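Side-chain contacts in aldehyde dehydrogenase 12 (Zea mays, PDB 6D97), which probably catalyses the NAD-dependent oxidation of L-glutamate gamma-semialdehyde to glutamate, the last step of proline catabolism in plants: residues K218-V223 / A256-L261; A193-F198 / K260-A265; I72-V77 / V223-S228. All coordinates share one frame; numbering follows the deposited sequence.

Interaction 1: K218-V223 / A256-L261; sequences KPVLKV and AVMNKL. With NAD (nicotinamide-adenine-dinucleotide), chain E.
Lys222 and Met258 meet side by side where the adenine and ribose of NAD join. Their chains run past each other in opposite directions. The closest pair is Lys222 CD and Met258 CG, 3.7 Å apart. Further back, Met258 SD lies 3.8 Å from Lys222 CB. The lysine stem thus rests along the methionine, and its amino group passes on to the cofactor. Lys222 has CG anti to its own backbone N (chi1 -176°), and later bends at chi2 and chi4 turn NZ to the ribose. NZ donates to NAD O2B at 2.8 Å and weakly to NAD O3B at 3.3 Å. The amino group therefore grips O2B and reaches O3B only weakly. A further bond to Ser253 O helps to hold it.

Met258 CB comes obliquely to the C2A corner of the adenine, from off the ring plane, 3.7 Å from NAD C2A. One residue on, the helix holds the adenine amino group. NAD N6A donates to Asn259 OD1 at 2.8 Å, and the bond is fairly straight (161°). The Met258 bend at chi2 (60°) accompanies the turn of SD and CE toward the strand, where CE makes a looser contact with Val220 CG1 at 4.4 Å.

This is strand-to-helix packing in the Rossmann-type NAD domain, with strand 218-223 of the parallel sheet packed against helix 255-265. In the next shell, Lys281 NZ also donates to Asn259 OD1, while Asn259 ND2 is bonded to Asp285 OD2. Bonds at both ends of the amide fix its rotation and leave the oxygen turned to N6A. Ile251 of the neighbouring strand 249-251 touches Val220, Lys222 and Met258. At the start of the helix, Asp254 OD1 accepts from Val257 N.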
loop_
_atom_site.group_PDB
_atom_site.type_symbol
_atom_site.label_atom_id
_atom_site.label_comp_id
_atom_site.label_asym_id
_atom_site.label_seq_id
_atom_site.Cartn_x
_atom_site.Cartn_y
_atom_site.Cartn_z
ATOM N N LYS A 218 3.307 19.812 -17.063
ATOM C CA LYS A 218 2.717 20.996 -17.679
ATOM C C LYS A 218 1.923 20.554 -18.897
ATOM O O LYS A 218 2.519 20.189 -19.923
ATOM C CB LYS A 218 3.777 22.025 -18.073
ATOM C CG LYS A 218 3.208 23.185 -18.871
ATOM C CD LYS A 218 4.164 24.348 -18.971
ATOM C CE LYS A 218 3.509 25.490 -19.733
ATOM N NZ LYS A 218 4.364 26.709 -19.764
ATOM N N PRO A 219 0.598 20.541 -18.828
ATOM C CA PRO A 219 -0.199 20.034 -19.943
ATOM C C PRO A 219 -0.659 21.119 -20.898
ATOM O O PRO A 219 -0.826 22.288 -20.541
ATOM C CB PRO A 219 -1.404 19.409 -19.226
ATOM C CG PRO A 219 -1.603 20.311 -18.051
ATOM C CD PRO A 219 -0.231 20.822 -17.646
ATOM N N VAL A 220 -0.856 20.703 -22.143
ATOM C CA VAL A 220 -1.650 21.446 -23.110
ATOM C C VAL A 220 -2.940 20.664 -23.310
ATOM O O VAL A 220 -2.908 19.452 -23.566
ATOM C CB VAL A 220 -0.894 21.668 -24.434
ATOM C CG1 VAL A 220 -0.482 20.342 -25.074
ATOM C CG2 VAL A 220 -1.737 22.500 -25.385
ATOM N N LEU A 221 -4.070 21.335 -23.125
ATOM C CA LEU A 221 -5.373 20.689 -23.124
ATOM C C LEU A 221 -6.129 21.046 -24.395
ATOM O O LEU A 221 -6.274 22.226 -24.728
ATOM C CB LEU A 221 -6.187 21.094 -21.894
ATOM C CG LEU A 221 -7.644 20.630 -21.924
ATOM C CD1 LEU A 221 -7.753 19.113 -21.899
ATOM C CD2 LEU A 221 -8.418 21.235 -20.773
ATOM N N LYS A 222 -6.605 20.025 -25.098
ATOM C CA LYS A 222 -7.411 20.206 -26.298
ATOM C C LYS A 222 -8.732 19.476 -26.111
ATOM O O LYS A 222 -8.749 18.260 -25.888
ATOM C CB LYS A 222 -6.674 19.694 -27.537
ATOM C CG LYS A 222 -7.400 19.941 -28.848
ATOM C CD LYS A 222 -7.655 18.635 -29.578
ATOM C CE LYS A 222 -8.233 18.869 -30.964
ATOM N NZ LYS A 222 -9.636 19.369 -30.902
ATOM N N VAL A 223 -9.831 20.219 -26.196
ATOM C CA VAL A 223 -11.178 19.667 -26.124
ATOM C C VAL A 223 -11.837 19.874 -27.479
ATOM O O VAL A 223 -11.599 20.890 -28.143
ATOM C CB VAL A 223 -12.000 20.324 -24.994
ATOM C CG1 VAL A 223 -13.405 19.735 -24.918
ATOM C CG2 VAL A 223 -11.274 20.168 -23.662
ATOM N N ALA A 256 -6.254 17.442 -37.130
ATOM C CA ALA A 256 -5.032 17.408 -37.928
ATOM C C ALA A 256 -3.982 18.366 -37.381
ATOM O O ALA A 256 -2.788 18.042 -37.366
ATOM C CB ALA A 256 -5.344 17.734 -39.387
ATOM N N VAL A 257 -4.401 19.552 -36.942
ATOM C CA VAL A 257 -3.448 20.500 -36.379
ATOM C C VAL A 257 -2.913 19.990 -35.049
ATOM O O VAL A 257 -1.710 20.075 -34.775
ATOM C CB VAL A 257 -4.087 21.890 -36.232
ATOM C CG1 VAL A 257 -3.197 22.777 -35.387
ATOM C CG2 VAL A 257 -4.317 22.511 -37.598
ATOM N N MET A 258 -3.794 19.444 -34.206
ATOM C CA MET A 258 -3.345 18.873 -32.940
ATOM C C MET A 258 -2.344 17.751 -33.174
ATOM O O MET A 258 -1.397 17.577 -32.397
ATOM C CB MET A 258 -4.541 18.365 -32.135
ATOM C CG MET A 258 -4.200 18.014 -30.692
ATOM S SD MET A 258 -3.565 19.444 -29.791
ATOM C CE MET A 258 -3.005 18.674 -28.277
ATOM N N ASN A 259 -2.539 16.977 -34.245
ATOM C CA ASN A 259 -1.584 15.935 -34.599
ATOM C C ASN A 259 -0.214 16.533 -34.885
ATOM O O ASN A 259 0.810 16.029 -34.410
ATOM C CB ASN A 259 -2.094 15.151 -35.809
ATOM C CG ASN A 259 -1.756 13.674 -35.737
ATOM O OD1 ASN A 259 -2.602 12.822 -36.007
ATOM N ND2 ASN A 259 -0.518 13.361 -35.364
ATOM N N LYS A 260 -0.178 17.624 -35.656
ATOM C CA LYS A 260 1.093 18.273 -35.959
ATOM C C LYS A 260 1.764 18.786 -34.692
ATOM O O LYS A 260 2.987 18.673 -34.539
ATOM C CB LYS A 260 0.888 19.426 -36.940
ATOM C CG LYS A 260 0.289 19.057 -38.281
ATOM C CD LYS A 260 0.180 20.319 -39.128
ATOM C CE LYS A 260 -1.029 20.299 -40.044
ATOM N NZ LYS A 260 -0.878 19.322 -41.152
ATOM N N LEU A 261 0.984 19.366 -33.776
ATOM C CA LEU A 261 1.563 19.881 -32.541
ATOM C C LEU A 261 2.198 18.764 -31.724
ATOM O O LEU A 261 3.271 18.946 -31.137
ATOM C CB LEU A 261 0.496 20.607 -31.723
ATOM C CG LEU A 261 0.930 21.041 -30.324
ATOM C CD1 LEU A 261 2.110 21.997 -30.397
ATOM C CD2 LEU A 261 -0.232 21.677 -29.583
HETATM P PA NAD E . -12.481 11.512 -31.812
HETATM O O1A NAD E . -11.326 10.464 -31.903
HETATM O O2A NAD E . -13.218 11.888 -33.001
HETATM O O5B NAD E . -12.181 12.897 -31.395
HETATM C C5B NAD E . -11.787 13.156 -30.069
HETATM C C4B NAD E . -10.749 14.265 -29.936
HETATM O O4B NAD E . -9.523 13.951 -30.573
HETATM C C3B NAD E . -11.224 15.587 -30.444
HETATM O O3B NAD E . -10.789 16.608 -29.632
HETATM C C2B NAD E . -10.593 15.662 -31.767
HETATM O O2B NAD E . -10.428 16.971 -32.160
HETATM C C1B NAD E . -9.305 14.976 -31.505
HETATM N N9A NAD E . -8.649 14.419 -32.669
HETATM C C8A NAD E . -9.220 13.792 -33.761
HETATM N N7A NAD E . -8.252 13.398 -34.597
HETATM C C5A NAD E . -7.012 13.745 -34.068
HETATM C C6A NAD E . -5.700 13.594 -34.474
HETATM N N6A NAD E . -5.414 12.943 -35.722
HETATM N N1A NAD E . -4.698 14.054 -33.711
HETATM C C2A NAD E . -4.933 14.673 -32.526
HETATM N N3A NAD E . -6.209 14.840 -32.092
HETATM C C4A NAD E . -7.247 14.393 -32.829
HETATM O O3 NAD E . -13.635 11.247 -30.944
HETATM P PN NAD E . -15.145 11.060 -31.401
HETATM O O1N NAD E . -15.839 10.546 -30.087
HETATM O O2N NAD E . -15.772 12.370 -31.780
HETATM O O5D NAD E . -15.350 10.032 -32.481
#

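Interaction 2: A193-F198 / K260-A265; sequences AIITPF and KLLLEA. With NAD (nicotinamide-adenine-dinucleotide), chain E.
NAD O3B donates a hydrogen bond to Thr196 O at 3.1 Å and also takes the weak bond from Lys222 NZ. Thr196 O stands at the C-terminal end of strand 191-196. This is the middle strand of the five-stranded parallel sheet in the Rossmann-type domain, and the cofactor lies across its end, as is usual in this fold. The cross-segment contact sits just behind that bond. There, Leu262 of helix 255-265 comes down on the strand and parts its two methyls between two residues. Its CD2 reaches Ala193 CB at 3.6 Å. Its CD1 meets Ile195 CD1 at 3.8 Å, the two side chains reaching toward each other tip to tip. The leucine has CG anti to its carbonyl carbon (chi1 -65°), which carries the fork out over the sheet. All three residues are buried, and the packing between them is wholly apolar.

Ile195 works on two fronts. CD1 faces the leucine and also comes within 3.9 Å of NAD N3A. CG2 points to the ribose and lies 3.2 Å from NAD O4B, a tight approach for a methyl. This side chain thus touches both the sugar and the N3A side of the base. Beside the strand, Thr270 of strand 269-273 touches both Ala193 and Leu262. Further along the cofactor, NAD O2N sits at the edge of the Phe198 ring, near its plane, 4.0 Å from Phe198 CD1.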
loop_
_atom_site.group_PDB
_atom_site.type_symbol
_atom_site.label_atom_id
_atom_site.label_comp_id
_atom_site.label_asym_id
_atom_site.label_seq_id
_atom_site.Cartn_x
_atom_site.Cartn_y
_atom_site.Cartn_z
ATOM N N ALA A 193 0.324 16.374 -23.080
ATOM C CA ALA A 193 -0.842 16.800 -23.838
ATOM C C ALA A 193 -2.062 15.994 -23.415
ATOM O O ALA A 193 -1.950 14.836 -23.003
ATOM C CB ALA A 193 -0.619 16.648 -25.345
ATOM N N ILE A 194 -3.230 16.629 -23.510
ATOM C CA ILE A 194 -4.508 16.012 -23.173
ATOM C C ILE A 194 -5.500 16.319 -24.283
ATOM O O ILE A 194 -5.660 17.479 -24.679
ATOM C CB ILE A 194 -5.050 16.505 -21.822
ATOM C CG1 ILE A 194 -4.001 16.296 -20.741
ATOM C CG2 ILE A 194 -6.315 15.759 -21.450
ATOM C CD1 ILE A 194 -4.321 17.025 -19.457
ATOM N N ILE A 195 -6.163 15.279 -24.783
ATOM C CA ILE A 195 -7.100 15.376 -25.896
ATOM C C ILE A 195 -8.365 14.619 -25.508
ATOM O O ILE A 195 -8.311 13.410 -25.252
ATOM C CB ILE A 195 -6.497 14.803 -27.190
ATOM C CG1 ILE A 195 -5.148 15.464 -27.492
ATOM C CG2 ILE A 195 -7.460 14.976 -28.345
ATOM C CD1 ILE A 195 -4.391 14.819 -28.625
ATOM N N THR A 196 -9.496 15.319 -25.460
ATOM C CA THR A 196 -10.750 14.761 -24.976
ATOM C C THR A 196 -11.888 15.023 -25.953
ATOM O O THR A 196 -11.817 15.949 -26.768
ATOM C CB THR A 196 -11.111 15.334 -23.596
ATOM O OG1 THR A 196 -11.580 16.679 -23.735
ATOM C CG2 THR A 196 -9.908 15.312 -22.681
ATOM N N PRO A 197 -12.976 14.217 -25.887
ATOM C CA PRO A 197 -14.014 14.287 -26.923
ATOM C C PRO A 197 -15.208 15.159 -26.563
ATOM O O PRO A 197 -15.181 15.918 -25.589
ATOM C CB PRO A 197 -14.437 12.822 -27.060
ATOM C CG PRO A 197 -14.372 12.329 -25.641
ATOM C CD PRO A 197 -13.230 13.092 -24.967
ATOM N N PHE A 198 -16.281 15.028 -27.345
ATOM C CA PHE A 198 -17.404 15.951 -27.238
ATOM C C PHE A 198 -18.358 15.599 -26.105
ATOM O O PHE A 198 -19.018 16.493 -25.562
ATOM C CB PHE A 198 -18.182 15.983 -28.556
ATOM C CG PHE A 198 -19.098 14.804 -28.751
ATOM C CD1 PHE A 198 -18.623 13.629 -29.311
ATOM C CD2 PHE A 198 -20.431 14.868 -28.368
ATOM C CE1 PHE A 198 -19.457 12.547 -29.487
ATOM C CE2 PHE A 198 -21.268 13.786 -28.540
ATOM C CZ PHE A 198 -20.781 12.624 -29.100
ATOM N N LYS A 260 -0.178 17.624 -35.656
ATOM C CA LYS A 260 1.093 18.273 -35.959
ATOM C C LYS A 260 1.764 18.786 -34.692
ATOM O O LYS A 260 2.987 18.673 -34.539
ATOM C CB LYS A 260 0.888 19.426 -36.940
ATOM C CG LYS A 260 0.289 19.057 -38.281
ATOM C CD LYS A 260 0.180 20.319 -39.128
ATOM C CE LYS A 260 -1.029 20.299 -40.044
ATOM N NZ LYS A 260 -0.878 19.322 -41.152
ATOM N N LEU A 261 0.984 19.366 -33.776
ATOM C CA LEU A 261 1.563 19.881 -32.541
ATOM C C LEU A 261 2.198 18.764 -31.724
ATOM O O LEU A 261 3.271 18.946 -31.137
ATOM C CB LEU A 261 0.496 20.607 -31.723
ATOM C CG LEU A 261 0.930 21.041 -30.324
ATOM C CD1 LEU A 261 2.110 21.997 -30.397
ATOM C CD2 LEU A 261 -0.232 21.677 -29.583
ATOM N N LEU A 262 1.554 17.592 -31.688
ATOM C CA LEU A 262 2.101 16.464 -30.939
ATOM C C LEU A 262 3.438 16.016 -31.511
ATOM O O LEU A 262 4.367 15.696 -30.761
ATOM C CB LEU A 262 1.113 15.297 -30.942
ATOM C CG LEU A 262 -0.230 15.482 -30.232
ATOM C CD1 LEU A 262 -1.110 14.250 -30.423
ATOM C CD2 LEU A 262 -0.024 15.770 -28.759
ATOM N N LEU A 263 3.554 15.981 -32.836
ATOM C CA LEU A 263 4.796 15.546 -33.459
ATOM C C LEU A 263 5.862 16.632 -33.465
ATOM O O LEU A 263 7.051 16.313 -33.576
ATOM C CB LEU A 263 4.514 15.069 -34.884
ATOM C CG LEU A 263 3.667 13.795 -34.927
ATOM C CD1 LEU A 263 3.197 13.478 -36.338
ATOM C CD2 LEU A 263 4.456 12.630 -34.347
ATOM N N GLU A 264 5.469 17.898 -33.339
ATOM C CA GLU A 264 6.434 18.989 -33.312
ATOM C C GLU A 264 6.881 19.333 -31.898
ATOM O O GLU A 264 8.054 19.654 -31.682
ATOM C CB GLU A 264 5.845 20.229 -33.988
ATOM C CG GLU A 264 5.809 20.149 -35.507
ATOM C CD GLU A 264 6.558 21.292 -36.159
ATOM O OE1 GLU A 264 5.907 22.270 -36.584
ATOM O OE2 GLU A 264 7.803 21.221 -36.228
ATOM N N ALA A 265 5.968 19.276 -30.927
ATOM C CA ALA A 265 6.323 19.595 -29.551
ATOM C C ALA A 265 6.902 18.402 -28.807
ATOM O O ALA A 265 7.584 18.594 -27.793
ATOM C CB ALA A 265 5.100 20.129 -28.800
HETATM P PA NAD E . -12.481 11.512 -31.812
HETATM O O1A NAD E . -11.326 10.464 -31.903
HETATM O O2A NAD E . -13.218 11.888 -33.001
HETATM O O5B NAD E . -12.181 12.897 -31.395
HETATM C C5B NAD E . -11.787 13.156 -30.069
HETATM C C4B NAD E . -10.749 14.265 -29.936
HETATM O O4B NAD E . -9.523 13.951 -30.573
HETATM C C3B NAD E . -11.224 15.587 -30.444
HETATM O O3B NAD E . -10.789 16.608 -29.632
HETATM C C2B NAD E . -10.593 15.662 -31.767
HETATM O O2B NAD E . -10.428 16.971 -32.160
HETATM C C1B NAD E . -9.305 14.976 -31.505
HETATM N N9A NAD E . -8.649 14.419 -32.669
HETATM C C8A NAD E . -9.220 13.792 -33.761
HETATM N N7A NAD E . -8.252 13.398 -34.597
HETATM C C5A NAD E . -7.012 13.745 -34.068
HETATM C C6A NAD E . -5.700 13.594 -34.474
HETATM N N6A NAD E . -5.414 12.943 -35.722
HETATM N N1A NAD E . -4.698 14.054 -33.711
HETATM C C2A NAD E . -4.933 14.673 -32.526
HETATM N N3A NAD E . -6.209 14.840 -32.092
HETATM C C4A NAD E . -7.247 14.393 -32.829
HETATM O O3 NAD E . -13.635 11.247 -30.944
HETATM P PN NAD E . -15.145 11.060 -31.401
HETATM O O1N NAD E . -15.839 10.546 -30.087
HETATM O O2N NAD E . -15.772 12.370 -31.780
HETATM O O5D NAD E . -15.350 10.032 -32.481
#

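Interaction 3: I72-V77 / V223-S228; sequences IKVAEV and VDSKVS. With NAD (nicotinamide-adenine-dinucleotide), chain E.
The loop that follows strand 218-223 meets strand 70-74 and the turn after it, chiefly through Ser225, Glu76 and Val74. Ser225 OG donates to Glu76 OE2 at 2.7 Å, using the anti lone pair of that oxygen, away from OE1. Glu76 has CG anti to its carbonyl carbon (chi1 -82°), and the chain then runs extended to bring its carboxylate across to the serine. Ala75, the centre of an inverse gamma turn, leads the chain from the strand to this residue. Val74 packs on the same serine from the strand side. Its CG2 lies 3.6 Å from Ser225 O and its CG1 4.0 Å from Ser225 OG. With Glu76 cut back to an alanine, Ser225 OG would probably lose this acceptor and be freer to turn.

In the Rossmann-type fold, the loop at this strand end borders the cofactor, and here Asp224 lines the NAD pocket. Its OD1 accepts from Lys226 N at 3.0 Å, an Asx turn. The same oxygen takes a salt bridge from Lys226 NZ at 2.9 Å, met on the syn side, 27° out of the carboxylate plane. Two donors from one residue thus hold the Asp224 carboxylate. At the far end of the loop, Ser228 OG is bonded to Asn252 OD1 and stands 4.3 Å from Val74 CG1.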
loop_
_atom_site.group_PDB
_atom_site.type_symbol
_atom_site.label_atom_id
_atom_site.label_comp_id
_atom_site.label_asym_id
_atom_site.label_seq_id
_atom_site.Cartn_x
_atom_site.Cartn_y
_atom_site.Cartn_z
ATOM N N ILE A 72 -21.680 29.652 -31.521
ATOM C CA ILE A 72 -20.377 29.720 -30.859
ATOM C C ILE A 72 -19.288 29.775 -31.922
ATOM O O ILE A 72 -19.234 28.909 -32.801
ATOM C CB ILE A 72 -20.125 28.518 -29.925
ATOM C CG1 ILE A 72 -21.143 28.476 -28.781
ATOM C CG2 ILE A 72 -18.708 28.568 -29.364
ATOM C CD1 ILE A 72 -21.120 27.188 -27.988
ATOM N N LYS A 73 -18.413 30.775 -31.840
ATOM C CA LYS A 73 -17.227 30.813 -32.686
ATOM C C LYS A 73 -16.004 30.429 -31.864
ATOM O O LYS A 73 -15.849 30.859 -30.717
ATOM C CB LYS A 73 -17.032 32.185 -33.345
ATOM C CG LYS A 73 -16.838 33.368 -32.418
ATOM C CD LYS A 73 -16.589 34.633 -33.247
ATOM C CE LYS A 73 -16.273 35.850 -32.384
ATOM N NZ LYS A 73 -15.831 37.012 -33.213
ATOM N N VAL A 74 -15.151 29.592 -32.450
ATOM C CA VAL A 74 -14.018 28.989 -31.762
ATOM C C VAL A 74 -12.739 29.427 -32.461
ATOM O O VAL A 74 -12.642 29.354 -33.692
ATOM C CB VAL A 74 -14.137 27.454 -31.732
ATOM C CG1 VAL A 74 -12.933 26.833 -31.053
ATOM C CG2 VAL A 74 -15.425 27.041 -31.028
ATOM N N ALA A 75 -11.760 29.881 -31.677
ATOM C CA ALA A 75 -10.498 30.387 -32.219
ATOM C C ALA A 75 -9.572 29.213 -32.539
ATOM O O ALA A 75 -8.581 28.945 -31.856
ATOM C CB ALA A 75 -9.850 31.355 -31.240
ATOM N N GLU A 76 -9.905 28.511 -33.618
ATOM C CA GLU A 76 -9.158 27.312 -33.974
ATOM C C GLU A 76 -7.800 27.688 -34.556
ATOM O O GLU A 76 -7.714 28.453 -35.522
ATOM C CB GLU A 76 -9.960 26.452 -34.947
ATOM C CG GLU A 76 -10.992 25.583 -34.232
ATOM C CD GLU A 76 -11.618 24.538 -35.129
ATOM O OE1 GLU A 76 -11.536 24.691 -36.364
ATOM O OE2 GLU A 76 -12.182 23.556 -34.599
ATOM N N VAL A 77 -6.745 27.151 -33.953
ATOM C CA VAL A 77 -5.375 27.410 -34.379
ATOM C C VAL A 77 -5.068 26.579 -35.615
ATOM O O VAL A 77 -5.466 25.412 -35.714
ATOM C CB VAL A 77 -4.394 27.093 -33.234
ATOM C CG1 VAL A 77 -2.950 27.208 -33.699
ATOM C CG2 VAL A 77 -4.654 28.008 -32.050
ATOM N N VAL A 223 -9.831 20.219 -26.196
ATOM C CA VAL A 223 -11.178 19.667 -26.124
ATOM C C VAL A 223 -11.837 19.874 -27.479
ATOM O O VAL A 223 -11.599 20.890 -28.143
ATOM C CB VAL A 223 -12.000 20.324 -24.994
ATOM C CG1 VAL A 223 -13.405 19.735 -24.918
ATOM C CG2 VAL A 223 -11.274 20.168 -23.662
ATOM N N ASP A 224 -12.634 18.889 -27.900
ATOM C CA ASP A 224 -13.408 18.967 -29.132
ATOM C C ASP A 224 -14.071 20.328 -29.257
ATOM O O ASP A 224 -14.786 20.770 -28.351
ATOM C CB ASP A 224 -14.466 17.858 -29.160
ATOM C CG ASP A 224 -15.077 17.665 -30.540
ATOM O OD1 ASP A 224 -15.678 18.619 -31.084
ATOM O OD2 ASP A 224 -14.939 16.554 -31.092
ATOM N N SER A 225 -13.810 21.004 -30.381
ATOM C CA SER A 225 -14.227 22.394 -30.530
ATOM C C SER A 225 -15.732 22.554 -30.389
ATOM O O SER A 225 -16.210 23.648 -30.072
ATOM C CB SER A 225 -13.773 22.945 -31.881
ATOM O OG SER A 225 -12.360 23.028 -31.949
ATOM N N LYS A 226 -16.491 21.482 -30.624
ATOM C CA LYS A 226 -17.938 21.568 -30.479
ATOM C C LYS A 226 -18.346 21.923 -29.056
ATOM O O LYS A 226 -19.378 22.571 -28.853
ATOM C CB LYS A 226 -18.590 20.250 -30.900
ATOM C CG LYS A 226 -18.666 20.025 -32.399
ATOM C CD LYS A 226 -19.485 18.781 -32.719
ATOM C CE LYS A 226 -18.685 17.784 -33.546
ATOM N NZ LYS A 226 -17.522 17.230 -32.790
ATOM N N VAL A 227 -17.557 21.518 -28.060
ATOM C CA VAL A 227 -17.941 21.669 -26.662
ATOM C C VAL A 227 -16.880 22.360 -25.821
ATOM O O VAL A 227 -17.063 22.490 -24.608
ATOM C CB VAL A 227 -18.296 20.307 -26.034
ATOM C CG1 VAL A 227 -19.360 19.609 -26.853
ATOM C CG2 VAL A 227 -17.051 19.450 -25.920
ATOM N N SER A 228 -15.778 22.818 -26.418
ATOM C CA SER A 228 -14.658 23.334 -25.639
ATOM C C SER A 228 -15.011 24.583 -24.845
ATOM O O SER A 228 -14.194 25.024 -24.029
ATOM C CB SER A 228 -13.466 23.635 -26.550
ATOM O OG SER A 228 -13.796 24.601 -27.534
HETATM P PA NAD E . -12.481 11.512 -31.812
HETATM O O1A NAD E . -11.326 10.464 -31.903
HETATM O O2A NAD E . -13.218 11.888 -33.001
HETATM O O5B NAD E . -12.181 12.897 -31.395
HETATM C C5B NAD E . -11.787 13.156 -30.069
HETATM C C4B NAD E . -10.749 14.265 -29.936
HETATM O O4B NAD E . -9.523 13.951 -30.573
HETATM C C3B NAD E . -11.224 15.587 -30.444
HETATM O O3B NAD E . -10.789 16.608 -29.632
HETATM C C2B NAD E . -10.593 15.662 -31.767
HETATM O O2B NAD E . -10.428 16.971 -32.160
HETATM C C1B NAD E . -9.305 14.976 -31.505
HETATM N N9A NAD E . -8.649 14.419 -32.669
HETATM C C8A NAD E . -9.220 13.792 -33.761
HETATM N N7A NAD E . -8.252 13.398 -34.597
HETATM C C5A NAD E . -7.012 13.745 -34.068
HETATM C C6A NAD E . -5.700 13.594 -34.474
HETATM N N6A NAD E . -5.414 12.943 -35.722
HETATM N N1A NAD E . -4.698 14.054 -33.711
HETATM C C2A NAD E . -4.933 14.673 -32.526
HETATM N N3A NAD E . -6.209 14.840 -32.092
HETATM C C4A NAD E . -7.247 14.393 -32.829
HETATM O O3 NAD E . -13.635 11.247 -30.944
HETATM P PN NAD E . -15.145 11.060 -31.401
HETATM O O1N NAD E . -15.839 10.546 -30.087
HETATM O O2N NAD E . -15.772 12.370 -31.780
HETATM O O5D NAD E . -15.350 10.032 -32.481
#

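Interactions 1 and 2 are two halves of one packing layer, their centres about 3 Å apart. Both use helix 255-265, which packs on the neighbouring parallel strands 218-223 and 191-196. Probable hydrogen bonds join these strands: Lys222 N to Ile194 O at 2.7 Å and Ile194 N to Val220 O at 2.8 Å. Interaction 3 continues from Val223, shared with interaction 1, and its centre lies about 12 Å from that of interaction 1 and 14 Å from interaction 2's. Asp224 N is probably bonded to Thr196 O at 3.3 Å. Interactions 1 and 2 line the adenosine half of NAD; interaction 3 reaches it through Asp224, whose N is 3.4 Å from NAD O3B.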